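Local atomic coordinates of glycosaminoglycan xylosylkinase (Hydra vulgaris, PDB entry 5XOM), a protein that probably phosphorylates xylose in the glycosaminoglycan linkage region of proteoglycans, as a secretory-pathway kinase of the Fam20 family. Residues Leu223-Arg228 against His279-Ile284. Numbering follows the deposited sequence.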
# COMPACT_ATOMS: atom_id res chain seq x y z
N LEU A 223 -19.42 -8.78 -23.33
CA LEU A 223 -20.12 -8.20 -24.47
C LEU A 223 -19.22 -8.18 -25.68
O LEU A 223 -17.99 -8.15 -25.55
CB LEU A 223 -20.61 -6.77 -24.17
CG LEU A 223 -21.74 -6.61 -23.15
CD1 LEU A 223 -22.03 -5.14 -22.88
CD2 LEU A 223 -22.99 -7.32 -23.65
N PRO A 224 -19.79 -8.22 -26.89
CA PRO A 224 -18.96 -8.10 -28.10
C PRO A 224 -18.33 -6.71 -28.20
O PRO A 224 -18.96 -5.70 -27.90
CB PRO A 224 -19.96 -8.35 -29.24
CG PRO A 224 -21.30 -8.09 -28.65
CD PRO A 224 -21.20 -8.48 -27.21
N HIS A 225 -17.08 -6.68 -28.65
CA HIS A 225 -16.37 -5.42 -28.83
C HIS A 225 -16.86 -4.74 -30.10
O HIS A 225 -16.86 -5.35 -31.17
CB HIS A 225 -14.87 -5.67 -28.92
CG HIS A 225 -14.03 -4.47 -28.60
ND1 HIS A 225 -14.07 -3.31 -29.35
CD2 HIS A 225 -13.11 -4.26 -27.63
CE1 HIS A 225 -13.23 -2.43 -28.84
NE2 HIS A 225 -12.63 -2.98 -27.80
N PRO A 226 -17.31 -3.48 -30.02
CA PRO A 226 -17.77 -2.78 -31.24
C PRO A 226 -16.73 -2.75 -32.35
O PRO A 226 -17.08 -2.62 -33.52
CB PRO A 226 -18.09 -1.37 -30.73
CG PRO A 226 -18.45 -1.56 -29.30
CD PRO A 226 -17.56 -2.69 -28.80
N TRP A 227 -15.45 -2.88 -31.99
CA TRP A 227 -14.37 -2.85 -32.98
C TRP A 227 -13.78 -4.23 -33.24
O TRP A 227 -12.65 -4.33 -33.73
CB TRP A 227 -13.28 -1.87 -32.53
CG TRP A 227 -13.66 -0.44 -32.78
CD1 TRP A 227 -13.38 0.29 -33.90
CD2 TRP A 227 -14.39 0.43 -31.91
NE1 TRP A 227 -13.89 1.56 -33.78
CE2 TRP A 227 -14.52 1.67 -32.57
CE3 TRP A 227 -14.95 0.28 -30.64
CZ2 TRP A 227 -15.18 2.76 -31.99
CZ3 TRP A 227 -15.61 1.36 -30.07
CH2 TRP A 227 -15.71 2.59 -30.75
N ARG A 228 -14.52 -5.29 -32.95
CA ARG A 228 -14.05 -6.64 -33.20
C ARG A 228 -13.85 -6.88 -34.70
O ARG A 228 -14.44 -6.21 -35.55
CB ARG A 228 -15.03 -7.67 -32.64
CG ARG A 228 -16.40 -7.69 -33.31
CD ARG A 228 -17.37 -8.52 -32.49
NE ARG A 228 -18.70 -8.61 -33.09
CZ ARG A 228 -19.64 -7.67 -32.97
NH1 ARG A 228 -19.41 -6.57 -32.28
NH2 ARG A 228 -20.82 -7.84 -33.56
N HIS A 279 -11.99 -9.63 -29.28
CA HIS A 279 -13.25 -9.51 -30.02
C HIS A 279 -14.45 -9.40 -29.09
O HIS A 279 -15.46 -8.78 -29.45
CB HIS A 279 -13.41 -10.69 -30.98
CG HIS A 279 -13.17 -12.03 -30.34
ND1 HIS A 279 -14.07 -12.62 -29.48
CD2 HIS A 279 -12.13 -12.90 -30.45
CE1 HIS A 279 -13.60 -13.79 -29.08
NE2 HIS A 279 -12.42 -13.98 -29.66
N HIS A 280 -14.37 -9.99 -27.90
CA HIS A 280 -15.32 -9.76 -26.82
C HIS A 280 -14.56 -9.20 -25.63
O HIS A 280 -13.47 -9.68 -25.30
CB HIS A 280 -16.04 -11.05 -26.41
CG HIS A 280 -17.06 -11.52 -27.39
ND1 HIS A 280 -16.72 -12.03 -28.63
CD2 HIS A 280 -18.41 -11.56 -27.32
CE1 HIS A 280 -17.82 -12.36 -29.28
NE2 HIS A 280 -18.86 -12.09 -28.51
N TYR A 281 -15.12 -8.18 -24.98
CA TYR A 281 -14.51 -7.64 -23.78
C TYR A 281 -15.32 -8.05 -22.56
O TYR A 281 -16.48 -8.47 -22.65
CB TYR A 281 -14.37 -6.11 -23.86
CG TYR A 281 -15.67 -5.34 -23.85
CD1 TYR A 281 -16.24 -4.91 -22.65
CD2 TYR A 281 -16.33 -5.01 -25.03
CE1 TYR A 281 -17.42 -4.20 -22.62
CE2 TYR A 281 -17.51 -4.29 -25.01
CZ TYR A 281 -18.05 -3.88 -23.81
OH TYR A 281 -19.23 -3.17 -23.77
N GLU A 282 -14.68 -7.95 -21.40
CA GLU A 282 -15.27 -8.37 -20.13
C GLU A 282 -15.14 -7.24 -19.12
O GLU A 282 -14.17 -6.47 -19.15
CB GLU A 282 -14.60 -9.65 -19.62
CG GLU A 282 -14.90 -10.88 -20.46
CD GLU A 282 -14.03 -12.08 -20.12
OE1 GLU A 282 -14.55 -13.04 -19.52
OE2 GLU A 282 -12.82 -12.06 -20.45
N TYR A 283 -16.12 -7.15 -18.22
CA TYR A 283 -16.15 -6.04 -17.28
C TYR A 283 -16.75 -6.50 -15.95
O TYR A 283 -17.51 -7.47 -15.90
CB TYR A 283 -16.93 -4.85 -17.84
CG TYR A 283 -18.41 -5.09 -18.11
CD1 TYR A 283 -18.83 -5.63 -19.32
CD2 TYR A 283 -19.37 -4.72 -17.19
CE1 TYR A 283 -20.19 -5.83 -19.58
CE2 TYR A 283 -20.73 -4.91 -17.44
CZ TYR A 283 -21.13 -5.47 -18.63
OH TYR A 283 -22.47 -5.66 -18.88
N ILE A 284 -16.37 -5.80 -14.88
CA ILE A 284 -16.98 -5.98 -13.57
C ILE A 284 -17.94 -4.83 -13.34
O ILE A 284 -17.88 -3.79 -14.00
CB ILE A 284 -15.92 -6.06 -12.44
CG1 ILE A 284 -15.06 -4.79 -12.42
CG2 ILE A 284 -15.06 -7.31 -12.58
CD1 ILE A 284 -14.09 -4.71 -11.24
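Leu223 and Tyr281 form a hydrogen-bonded antiparallel pair, Leu223 N giving to Tyr281 O at 3.0 Å and Tyr281 N to Leu223 O at 2.9 Å; two residues further along, His225 N reaches His279 O at 2.8 Å. With CG between backbone N and carbonyl carbon (chi1 68°), the Tyr281 ring runs alongside Leu223, whose CD1 lies 3.5 Å from Tyr281 OH and touches Tyr283 CE1. The tyrosine's CD2 edge points at the face of His225, planes at 84°, while Pro226 CD packs against CE2. In the intervening non-hydrogen-bonded pair, Pro224 CA sits over one face of the His280 imidazole, 4.0 Å from its centroid. His225 opens and braces the type I turn to Arg228: its ND1 accepts Trp227 N in the ring plane, and its carbonyl O takes Arg228 N and NH1 from opposite faces. Tyr281 OH is hydrogen-bonded to Tyr254 OH and Arg259 NH1, so an alanine here would probably leave both without this partner and open a gap beside Leu223 and His225. Backbone bonds fix edge strand 221-224 to 280-286, the Tyr281-His225 pair ties the turn to that strand, and His225 and Trp227 carry it onto helices 259-273 and 313-318 of the probable C-lobe.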